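Local coordinates for protein peptide ABC transporter permease (Staphylococcus hominis, PDB 6EXS) that probably transports peptides across the membrane as a POT-family member of the major facilitator superfamily, and binds a thioalcohol-conjugated peptide linked to body malodour, at residues A[369-383]-A[463-476]. Sequence-based numbering, arbitrary orientation.
Sequences SIGTLLAGLSYILIG and YFIFLGTVAIVITL. With OLC ((2R)-2,3-dihydroxypropyl (9Z)-octadec-9-enoate), chain F.
Phe464 has its CG opposite the carbonyl carbon, at chi1 -71°, which swings the ring across to Tyr379. The edge of Phe464 meets the face of Tyr379 in a T-shaped stack, with the planes at 82°. Phe464 CD1 stands 3.4 Å above the centre of the tyrosine ring. Ile382 has CG2 between its backbone N and carbonyl carbon, and this methyl lies over a face of the Phe464 ring in a CH-pi contact, 3.8 Å from the centroid. Leu467 CB borders the Tyr379 ring in its plane. The Tyr379 and Tyr463 hydroxyls both hydrogen-bond to Gln304 OE1, so one side chain joins the two helices. The side chain of Tyr379 is about 7 Å from the bound conjugated peptide.

Helices 364-389 and 460-479 belong to the membrane-spanning bundle of this major facilitator superfamily transporter. Their paired segments run nearly antiparallel, at 156°, with axes 7.5 Å apart at closest approach. Gly376 and Gly468 meet backbone to backbone, with Gly376 O 3.5 Å from Gly468 CA. The packing is knobs-into-holes. Ile380 fits among Ile465, Gly468, Thr469 and Ile472, and Ile472 fits among Leu373, Gly376, Leu377 and Ile380.

Thr475 turns its methyl CG2 to Leu373 CG, at 3.6 Å. Its OG1 lies against Thr372 CG2 and donates its hydrogen bond to Ala471 O, at 2.7 Å, so a polar group in an apolar interface is satisfied within its own helix. Thr469 OG1, at the margin of the contact, likewise donates to Ile465 O. Each carbonyl also takes the backbone N-H of its threonine, from the opposite face of its plane. Along helix 364-389, Leu374, Leu377 and Leu381 touch the acyl chain of a bound monoolein lipid, with Leu374 CD2 3.6 Å from C16.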
ATOM      1  N   SER A 369      -8.638 -10.363 -14.184  1.00 49.06           N
ATOM      2  CA  SER A 369      -7.906 -10.808 -15.361  1.00 48.91           C
ATOM      3  C   SER A 369      -7.591  -9.627 -16.285  1.00 52.05           C
ATOM      4  O   SER A 369      -6.447  -9.511 -16.726  1.00 51.77           O
ATOM      5  CB  SER A 369      -8.684 -11.895 -16.097  1.00 52.71           C
ATOM      6  OG  SER A 369      -8.822 -13.048 -15.282  1.00 56.18           O
ATOM      7  N   ILE A 370      -8.582  -8.718 -16.517  1.00 47.66           N
ATOM      8  CA  ILE A 370      -8.439  -7.504 -17.326  1.00 46.92           C
ATOM      9  C   ILE A 370      -7.347  -6.604 -16.727  1.00 50.59           C
ATOM     10  O   ILE A 370      -6.478  -6.124 -17.463  1.00 51.24           O
ATOM     11  CB  ILE A 370      -9.790  -6.755 -17.488  1.00 49.81           C
ATOM     12  CG1 ILE A 370     -10.777  -7.558 -18.348  1.00 51.95           C
ATOM     13  CG2 ILE A 370      -9.589  -5.351 -18.074  1.00 49.36           C
ATOM     14  CD1 ILE A 370     -12.297  -7.207 -18.079  1.00 60.67           C
ATOM     15  N   GLY A 371      -7.396  -6.417 -15.404  1.00 45.42           N
ATOM     16  CA  GLY A 371      -6.443  -5.612 -14.650  1.00 43.44           C
ATOM     17  C   GLY A 371      -5.014  -6.102 -14.739  1.00 47.08           C
ATOM     18  O   GLY A 371      -4.115  -5.311 -15.032  1.00 46.90           O
ATOM     19  N   THR A 372      -4.804  -7.419 -14.500  1.00 43.54           N
ATOM     20  CA  THR A 372      -3.495  -8.095 -14.539  1.00 43.54           C
ATOM     21  C   THR A 372      -2.899  -8.112 -15.947  1.00 48.96           C
ATOM     22  O   THR A 372      -1.696  -7.888 -16.088  1.00 48.34           O
ATOM     23  CB  THR A 372      -3.587  -9.508 -13.956  1.00 46.38           C
ATOM     24  OG1 THR A 372      -4.336  -9.458 -12.750  1.00 48.91           O
ATOM     25  CG2 THR A 372      -2.239 -10.089 -13.661  1.00 41.51           C
ATOM     26  N   LEU A 373      -3.736  -8.391 -16.981  1.00 46.99           N
ATOM     27  CA  LEU A 373      -3.320  -8.382 -18.386  1.00 47.67           C
ATOM     28  C   LEU A 373      -2.818  -6.990 -18.729  1.00 50.20           C
ATOM     29  O   LEU A 373      -1.766  -6.872 -19.355  1.00 50.45           O
ATOM     30  CB  LEU A 373      -4.486  -8.745 -19.326  1.00 48.88           C
ATOM     31  CG  LEU A 373      -4.830 -10.222 -19.502  1.00 54.69           C
ATOM     32  CD1 LEU A 373      -6.156 -10.374 -20.217  1.00 55.36           C
ATOM     33  CD2 LEU A 373      -3.724 -10.987 -20.237  1.00 58.35           C
ATOM     34  N   LEU A 374      -3.544  -5.936 -18.272  1.00 44.84           N
ATOM     35  CA  LEU A 374      -3.154  -4.540 -18.480  1.00 43.77           C
ATOM     36  C   LEU A 374      -1.842  -4.194 -17.750  1.00 45.43           C
ATOM     37  O   LEU A 374      -0.988  -3.515 -18.333  1.00 44.85           O
ATOM     38  CB  LEU A 374      -4.293  -3.559 -18.144  1.00 43.11           C
ATOM     39  CG  LEU A 374      -5.400  -3.417 -19.198  1.00 48.22           C
ATOM     40  CD1 LEU A 374      -6.637  -2.797 -18.602  1.00 47.63           C
ATOM     41  CD2 LEU A 374      -4.949  -2.582 -20.373  1.00 49.87           C
ATOM     42  N   ALA A 375      -1.655  -4.712 -16.511  1.00 40.25           N
ATOM     43  CA  ALA A 375      -0.403  -4.530 -15.771  1.00 39.39           C
ATOM     44  C   ALA A 375       0.765  -5.178 -16.564  1.00 45.21           C
ATOM     45  O   ALA A 375       1.802  -4.541 -16.741  1.00 45.15           O
ATOM     46  CB  ALA A 375      -0.508  -5.137 -14.390  1.00 39.33           C
ATOM     47  N   GLY A 376       0.542  -6.385 -17.104  1.00 42.13           N
ATOM     48  CA  GLY A 376       1.519  -7.100 -17.925  1.00 42.55           C
ATOM     49  C   GLY A 376       1.821  -6.412 -19.245  1.00 45.02           C
ATOM     50  O   GLY A 376       2.976  -6.379 -19.678  1.00 43.82           O
ATOM     51  N   LEU A 377       0.772  -5.848 -19.889  1.00 42.25           N
ATOM     52  CA  LEU A 377       0.868  -5.101 -21.155  1.00 42.67           C
ATOM     53  C   LEU A 377       1.640  -3.782 -20.997  1.00 47.14           C
ATOM     54  O   LEU A 377       2.245  -3.318 -21.962  1.00 47.90           O
ATOM     55  CB  LEU A 377      -0.514  -4.848 -21.774  1.00 42.49           C
ATOM     56  CG  LEU A 377      -1.159  -6.054 -22.450  1.00 48.28           C
ATOM     57  CD1 LEU A 377      -2.670  -5.949 -22.422  1.00 48.32           C
ATOM     58  CD2 LEU A 377      -0.621  -6.270 -23.877  1.00 50.65           C
ATOM     59  N   SER A 378       1.634  -3.198 -19.778  1.00 42.66           N
ATOM     60  CA  SER A 378       2.352  -1.967 -19.456  1.00 41.50           C
ATOM     61  C   SER A 378       3.867  -2.228 -19.364  1.00 44.49           C
ATOM     62  O   SER A 378       4.658  -1.340 -19.687  1.00 41.90           O
ATOM     63  CB  SER A 378       1.799  -1.329 -18.183  1.00 43.75           C
ATOM     64  OG  SER A 378       2.267  -1.945 -16.994  1.00 51.72           O
ATOM     65  N   TYR A 379       4.255  -3.460 -18.952  1.00 42.96           N
ATOM     66  CA  TYR A 379       5.653  -3.916 -18.884  1.00 43.59           C
ATOM     67  C   TYR A 379       6.168  -4.406 -20.257  1.00 48.77           C
ATOM     68  O   TYR A 379       7.331  -4.174 -20.573  1.00 48.80           O
ATOM     69  CB  TYR A 379       5.869  -4.945 -17.759  1.00 44.45           C
ATOM     70  CG  TYR A 379       6.501  -4.352 -16.515  1.00 45.13           C
ATOM     71  CD1 TYR A 379       6.268  -3.026 -16.150  1.00 46.08           C
ATOM     72  CD2 TYR A 379       7.301  -5.129 -15.677  1.00 45.76           C
ATOM     73  CE1 TYR A 379       6.847  -2.476 -15.005  1.00 45.60           C
ATOM     74  CE2 TYR A 379       7.872  -4.595 -14.520  1.00 45.41           C
ATOM     75  CZ  TYR A 379       7.646  -3.265 -14.194  1.00 50.29           C
ATOM     76  OH  TYR A 379       8.212  -2.721 -13.073  1.00 48.22           O
ATOM     77  N   ILE A 380       5.293  -5.007 -21.094  1.00 46.90           N
ATOM     78  CA  ILE A 380       5.634  -5.396 -22.476  1.00 48.44           C
ATOM     79  C   ILE A 380       5.852  -4.103 -23.294  1.00 52.99           C
ATOM     80  O   ILE A 380       6.784  -4.042 -24.093  1.00 54.30           O
ATOM     81  CB  ILE A 380       4.549  -6.330 -23.110  1.00 52.14           C
ATOM     82  CG1 ILE A 380       4.488  -7.730 -22.419  1.00 52.63           C
ATOM     83  CG2 ILE A 380       4.679  -6.459 -24.632  1.00 53.68           C
ATOM     84  CD1 ILE A 380       5.761  -8.615 -22.437  1.00 55.90           C
ATOM     85  N   LEU A 381       5.020  -3.064 -23.054  1.00 48.49           N
ATOM     86  CA  LEU A 381       5.123  -1.757 -23.715  1.00 48.35           C
ATOM     87  C   LEU A 381       6.500  -1.128 -23.461  1.00 52.26           C
ATOM     88  O   LEU A 381       7.223  -0.905 -24.430  1.00 53.42           O
ATOM     89  CB  LEU A 381       3.963  -0.814 -23.277  1.00 47.23           C
ATOM     90  CG  LEU A 381       3.859   0.656 -23.798  1.00 51.80           C
ATOM     91  CD1 LEU A 381       4.726   1.643 -23.003  1.00 50.84           C
ATOM     92  CD2 LEU A 381       4.027   0.778 -25.301  1.00 55.85           C
ATOM     93  N   ILE A 382       6.877  -0.881 -22.174  1.00 46.96           N
ATOM     94  CA  ILE A 382       8.155  -0.252 -21.818  1.00 46.26           C
ATOM     95  C   ILE A 382       9.366  -1.133 -22.245  1.00 50.69           C
ATOM     96  O   ILE A 382      10.340  -0.599 -22.785  1.00 50.49           O
ATOM     97  CB  ILE A 382       8.208   0.218 -20.333  1.00 47.77           C
ATOM     98  CG1 ILE A 382       9.373   1.207 -20.083  1.00 47.43           C
ATOM     99  CG2 ILE A 382       8.213  -0.940 -19.326  1.00 48.54           C
ATOM    100  CD1 ILE A 382       9.279   2.587 -20.802  1.00 48.85           C
ATOM    101  N   GLY A 383       9.239  -2.454 -22.088  1.00 47.23           N
ATOM    102  CA  GLY A 383      10.237  -3.428 -22.519  1.00 48.17           C
ATOM    103  C   GLY A 383      10.504  -3.345 -24.007  1.00 53.31           C
ATOM    104  O   GLY A 383      11.662  -3.369 -24.425  1.00 54.54           O
ATOM    105  N   TYR A 463      14.083  -7.840 -18.331  1.00 51.26           N
ATOM    106  CA  TYR A 463      13.353  -7.931 -17.060  1.00 49.58           C
ATOM    107  C   TYR A 463      11.874  -7.486 -17.242  1.00 50.87           C
ATOM    108  O   TYR A 463      10.984  -8.195 -16.789  1.00 50.78           O
ATOM    109  CB  TYR A 463      14.082  -7.111 -15.978  1.00 49.80           C
ATOM    110  CG  TYR A 463      13.330  -6.929 -14.673  1.00 49.79           C
ATOM    111  CD1 TYR A 463      12.494  -5.830 -14.475  1.00 50.02           C
ATOM    112  CD2 TYR A 463      13.519  -7.807 -13.605  1.00 50.08           C
ATOM    113  CE1 TYR A 463      11.828  -5.635 -13.264  1.00 49.16           C
ATOM    114  CE2 TYR A 463      12.879  -7.607 -12.380  1.00 49.23           C
ATOM    115  CZ  TYR A 463      12.023  -6.527 -12.221  1.00 52.89           C
ATOM    116  OH  TYR A 463      11.381  -6.316 -11.029  1.00 50.58           O
ATOM    117  N   PHE A 464      11.626  -6.347 -17.919  1.00 45.49           N
ATOM    118  CA  PHE A 464      10.277  -5.845 -18.197  1.00 44.45           C
ATOM    119  C   PHE A 464       9.496  -6.816 -19.091  1.00 51.00           C
ATOM    120  O   PHE A 464       8.312  -7.049 -18.834  1.00 50.63           O
ATOM    121  CB  PHE A 464      10.309  -4.448 -18.853  1.00 45.22           C
ATOM    122  CG  PHE A 464      10.725  -3.282 -17.982  1.00 44.87           C
ATOM    123  CD1 PHE A 464      10.053  -3.001 -16.798  1.00 45.74           C
ATOM    124  CD2 PHE A 464      11.719  -2.404 -18.397  1.00 46.32           C
ATOM    125  CE1 PHE A 464      10.424  -1.910 -16.008  1.00 45.43           C
ATOM    126  CE2 PHE A 464      12.076  -1.302 -17.614  1.00 47.51           C
ATOM    127  CZ  PHE A 464      11.436  -1.069 -16.420  1.00 44.25           C
ATOM    128  N   ILE A 465      10.161  -7.396 -20.120  1.00 49.05           N
ATOM    129  CA  ILE A 465       9.536  -8.350 -21.038  1.00 50.09           C
ATOM    130  C   ILE A 465       9.225  -9.670 -20.311  1.00 54.20           C
ATOM    131  O   ILE A 465       8.103 -10.162 -20.430  1.00 53.58           O
ATOM    132  CB  ILE A 465      10.344  -8.531 -22.363  1.00 55.07           C
ATOM    133  CG1 ILE A 465      10.487  -7.180 -23.104  1.00 55.58           C
ATOM    134  CG2 ILE A 465       9.692  -9.579 -23.296  1.00 56.69           C
ATOM    135  CD1 ILE A 465      11.708  -7.064 -24.024  1.00 67.32           C
ATOM    136  N   PHE A 466      10.189 -10.210 -19.534  1.00 51.81           N
ATOM    137  CA  PHE A 466      10.031 -11.459 -18.769  1.00 52.51           C
ATOM    138  C   PHE A 466       8.889 -11.378 -17.740  1.00 55.72           C
ATOM    139  O   PHE A 466       8.048 -12.277 -17.698  1.00 55.60           O
ATOM    140  CB  PHE A 466      11.365 -11.898 -18.126  1.00 55.04           C
ATOM    141  CG  PHE A 466      11.276 -12.970 -17.064  1.00 57.52           C
ATOM    142  CD1 PHE A 466      10.973 -14.287 -17.401  1.00 62.56           C
ATOM    143  CD2 PHE A 466      11.520 -12.671 -15.727  1.00 58.94           C
ATOM    144  CE1 PHE A 466      10.892 -15.279 -16.413  1.00 63.84           C
ATOM    145  CE2 PHE A 466      11.441 -13.665 -14.742  1.00 61.98           C
ATOM    146  CZ  PHE A 466      11.129 -14.961 -15.092  1.00 61.37           C
ATOM    147  N   LEU A 467       8.844 -10.281 -16.951  1.00 51.23           N
ATOM    148  CA  LEU A 467       7.825 -10.016 -15.931  1.00 49.72           C
ATOM    149  C   LEU A 467       6.459  -9.753 -16.556  1.00 53.22           C
ATOM    150  O   LEU A 467       5.455 -10.240 -16.031  1.00 52.56           O
ATOM    151  CB  LEU A 467       8.241  -8.844 -15.031  1.00 48.47           C
ATOM    152  CG  LEU A 467       8.838  -9.217 -13.679  1.00 52.70           C
ATOM    153  CD1 LEU A 467      10.278  -9.661 -13.814  1.00 53.41           C
ATOM    154  CD2 LEU A 467       8.739  -8.062 -12.715  1.00 53.66           C
ATOM    155  N   GLY A 468       6.446  -9.008 -17.669  1.00 49.78           N
ATOM    156  CA  GLY A 468       5.246  -8.689 -18.436  1.00 49.53           C
ATOM    157  C   GLY A 468       4.568  -9.928 -18.997  1.00 55.40           C
ATOM    158  O   GLY A 468       3.355 -10.085 -18.829  1.00 55.54           O
ATOM    159  N   THR A 469       5.359 -10.835 -19.632  1.00 52.77           N
ATOM    160  CA  THR A 469       4.926 -12.110 -20.235  1.00 53.97           C
ATOM    161  C   THR A 469       4.408 -13.106 -19.172  1.00 58.87           C
ATOM    162  O   THR A 469       3.339 -13.701 -19.372  1.00 59.01           O
ATOM    163  CB  THR A 469       6.073 -12.725 -21.062  1.00 60.08           C
ATOM    164  OG1 THR A 469       6.554 -11.770 -22.012  1.00 56.12           O
ATOM    165  CG2 THR A 469       5.677 -14.031 -21.758  1.00 58.83           C
ATOM    166  N   VAL A 470       5.182 -13.307 -18.065  1.00 54.52           N
ATOM    167  CA  VAL A 470       4.818 -14.199 -16.954  1.00 53.85           C
ATOM    168  C   VAL A 470       3.415 -13.799 -16.430  1.00 57.44           C
ATOM    169  O   VAL A 470       2.547 -14.659 -16.305  1.00 58.93           O
ATOM    170  CB  VAL A 470       5.927 -14.256 -15.854  1.00 56.65           C
ATOM    171  CG1 VAL A 470       5.392 -14.760 -14.515  1.00 55.78           C
ATOM    172  CG2 VAL A 470       7.112 -15.108 -16.307  1.00 57.70           C
ATOM    173  N   ALA A 471       3.177 -12.490 -16.222  1.00 51.42           N
ATOM    174  CA  ALA A 471       1.889 -11.942 -15.787  1.00 49.33           C
ATOM    175  C   ALA A 471       0.761 -12.327 -16.755  1.00 52.47           C
ATOM    176  O   ALA A 471      -0.260 -12.838 -16.305  1.00 51.54           O
ATOM    177  CB  ALA A 471       1.980 -10.427 -15.677  1.00 48.53           C
ATOM    178  N   ILE A 472       0.976 -12.126 -18.081  1.00 49.27           N
ATOM    179  CA  ILE A 472       0.021 -12.414 -19.164  1.00 49.55           C
ATOM    180  C   ILE A 472      -0.267 -13.934 -19.313  1.00 55.93           C
ATOM    181  O   ILE A 472      -1.437 -14.295 -19.428  1.00 56.32           O
ATOM    182  CB  ILE A 472       0.453 -11.732 -20.507  1.00 52.32           C
ATOM    183  CG1 ILE A 472       0.396 -10.181 -20.375  1.00 50.56           C
ATOM    184  CG2 ILE A 472      -0.397 -12.212 -21.708  1.00 53.36           C
ATOM    185  CD1 ILE A 472       1.219  -9.388 -21.387  1.00 55.70           C
ATOM    186  N   VAL A 473       0.761 -14.812 -19.280  1.00 53.91           N
ATOM    187  CA  VAL A 473       0.550 -16.260 -19.433  1.00 55.81           C
ATOM    188  C   VAL A 473      -0.277 -16.842 -18.263  1.00 60.07           C
ATOM    189  O   VAL A 473      -1.254 -17.543 -18.535  1.00 60.45           O
ATOM    190  CB  VAL A 473       1.823 -17.113 -19.743  1.00 61.44           C
ATOM    191  CG1 VAL A 473       2.409 -16.760 -21.108  1.00 61.84           C
ATOM    192  CG2 VAL A 473       2.887 -17.012 -18.651  1.00 60.70           C
ATOM    193  N   ILE A 474       0.067 -16.509 -16.986  1.00 55.55           N
ATOM    194  CA  ILE A 474      -0.662 -16.986 -15.790  1.00 54.58           C
ATOM    195  C   ILE A 474      -2.118 -16.492 -15.821  1.00 59.04           C
ATOM    196  O   ILE A 474      -3.040 -17.246 -15.477  1.00 60.02           O
ATOM    197  CB  ILE A 474       0.059 -16.636 -14.454  1.00 55.87           C
ATOM    198  CG1 ILE A 474       1.516 -17.134 -14.446  1.00 56.43           C
ATOM    199  CG2 ILE A 474      -0.711 -17.199 -13.238  1.00 56.08           C
ATOM    200  CD1 ILE A 474       2.379 -16.488 -13.402  1.00 61.40           C
ATOM    201  N   THR A 475      -2.318 -15.242 -16.270  1.00 54.40           N
ATOM    202  CA  THR A 475      -3.647 -14.654 -16.406  1.00 53.78           C
ATOM    203  C   THR A 475      -4.451 -15.387 -17.473  1.00 58.50           C
ATOM    204  O   THR A 475      -5.606 -15.703 -17.215  1.00 58.26           O
ATOM    205  CB  THR A 475      -3.575 -13.139 -16.623  1.00 59.46           C
ATOM    206  OG1 THR A 475      -2.833 -12.572 -15.546  1.00 55.98           O
ATOM    207  CG2 THR A 475      -4.945 -12.496 -16.672  1.00 55.92           C
ATOM    208  N   LEU A 476      -3.844 -15.687 -18.639  1.00 55.97           N
ATOM    209  CA  LEU A 476      -4.530 -16.422 -19.704  1.00 57.80           C
ATOM    210  C   LEU A 476      -4.894 -17.855 -19.286  1.00 64.81           C
ATOM    211  O   LEU A 476      -5.954 -18.345 -19.685  1.00 66.14           O
ATOM    212  CB  LEU A 476      -3.741 -16.412 -21.023  1.00 58.72           C
ATOM    213  CG  LEU A 476      -3.677 -15.084 -21.779  1.00 62.55           C
ATOM    214  CD1 LEU A 476      -2.614 -15.136 -22.856  1.00 63.62           C
ATOM    215  CD2 LEU A 476      -5.028 -14.711 -22.385  1.00 65.28           C
TER
HETATM  216  C18 OLC F 505      -7.718   0.354 -22.255  1.00 70.81           C
HETATM  217  C10 OLC F 505       1.243  -3.147 -25.558  1.00 70.35           C
HETATM  218  C9  OLC F 505       2.404  -2.965 -26.179  1.00 72.08           C
HETATM  219  C17 OLC F 505      -6.917  -0.612 -23.105  1.00 70.50           C
HETATM  220  C11 OLC F 505      -0.102  -2.579 -25.933  1.00 69.31           C
HETATM  221  C8  OLC F 505       2.668  -2.124 -27.405  1.00 73.43           C
HETATM  222  C24 OLC F 505      12.773   3.530 -33.445  1.00 78.10           C
HETATM  223  C16 OLC F 505      -5.425  -0.295 -23.165  1.00 68.78           C
HETATM  224  C12 OLC F 505      -0.887  -2.021 -24.750  1.00 67.53           C
HETATM  225  C7  OLC F 505       4.149  -2.004 -27.747  1.00 73.50           C
HETATM  226  C15 OLC F 505      -4.650  -1.228 -24.085  1.00 68.62           C
HETATM  227  C13 OLC F 505      -2.377  -1.882 -25.020  1.00 67.19           C
HETATM  228  C6  OLC F 505       4.455  -0.977 -28.825  1.00 73.99           C
HETATM  229  C14 OLC F 505      -3.140  -1.170 -23.919  1.00 67.05           C
HETATM  230  C5  OLC F 505       5.906  -0.957 -29.286  1.00 73.92           C
HETATM  231  C4  OLC F 505       6.800   0.002 -28.516  1.00 73.47           C
HETATM  232  C3  OLC F 505       7.430   1.095 -29.369  1.00 74.11           C
HETATM  233  C2  OLC F 505       8.828   0.755 -29.887  1.00 75.30           C
HETATM  234  C21 OLC F 505      11.658   2.628 -31.375  1.00 77.86           C
HETATM  235  C1  OLC F 505       9.552   1.928 -30.487  1.00 77.21           C
HETATM  236  C22 OLC F 505      12.070   2.351 -32.802  1.00 79.05           C
HETATM  237  O19 OLC F 505       9.117   3.050 -30.546  1.00 78.59           O
HETATM  238  O25 OLC F 505      14.052   3.771 -32.866  1.00 76.98           O
HETATM  239  O23 OLC F 505      12.904   1.187 -32.860  1.00 79.59           O
HETATM  240  O20 OLC F 505      10.761   1.572 -30.949  1.00 77.41           O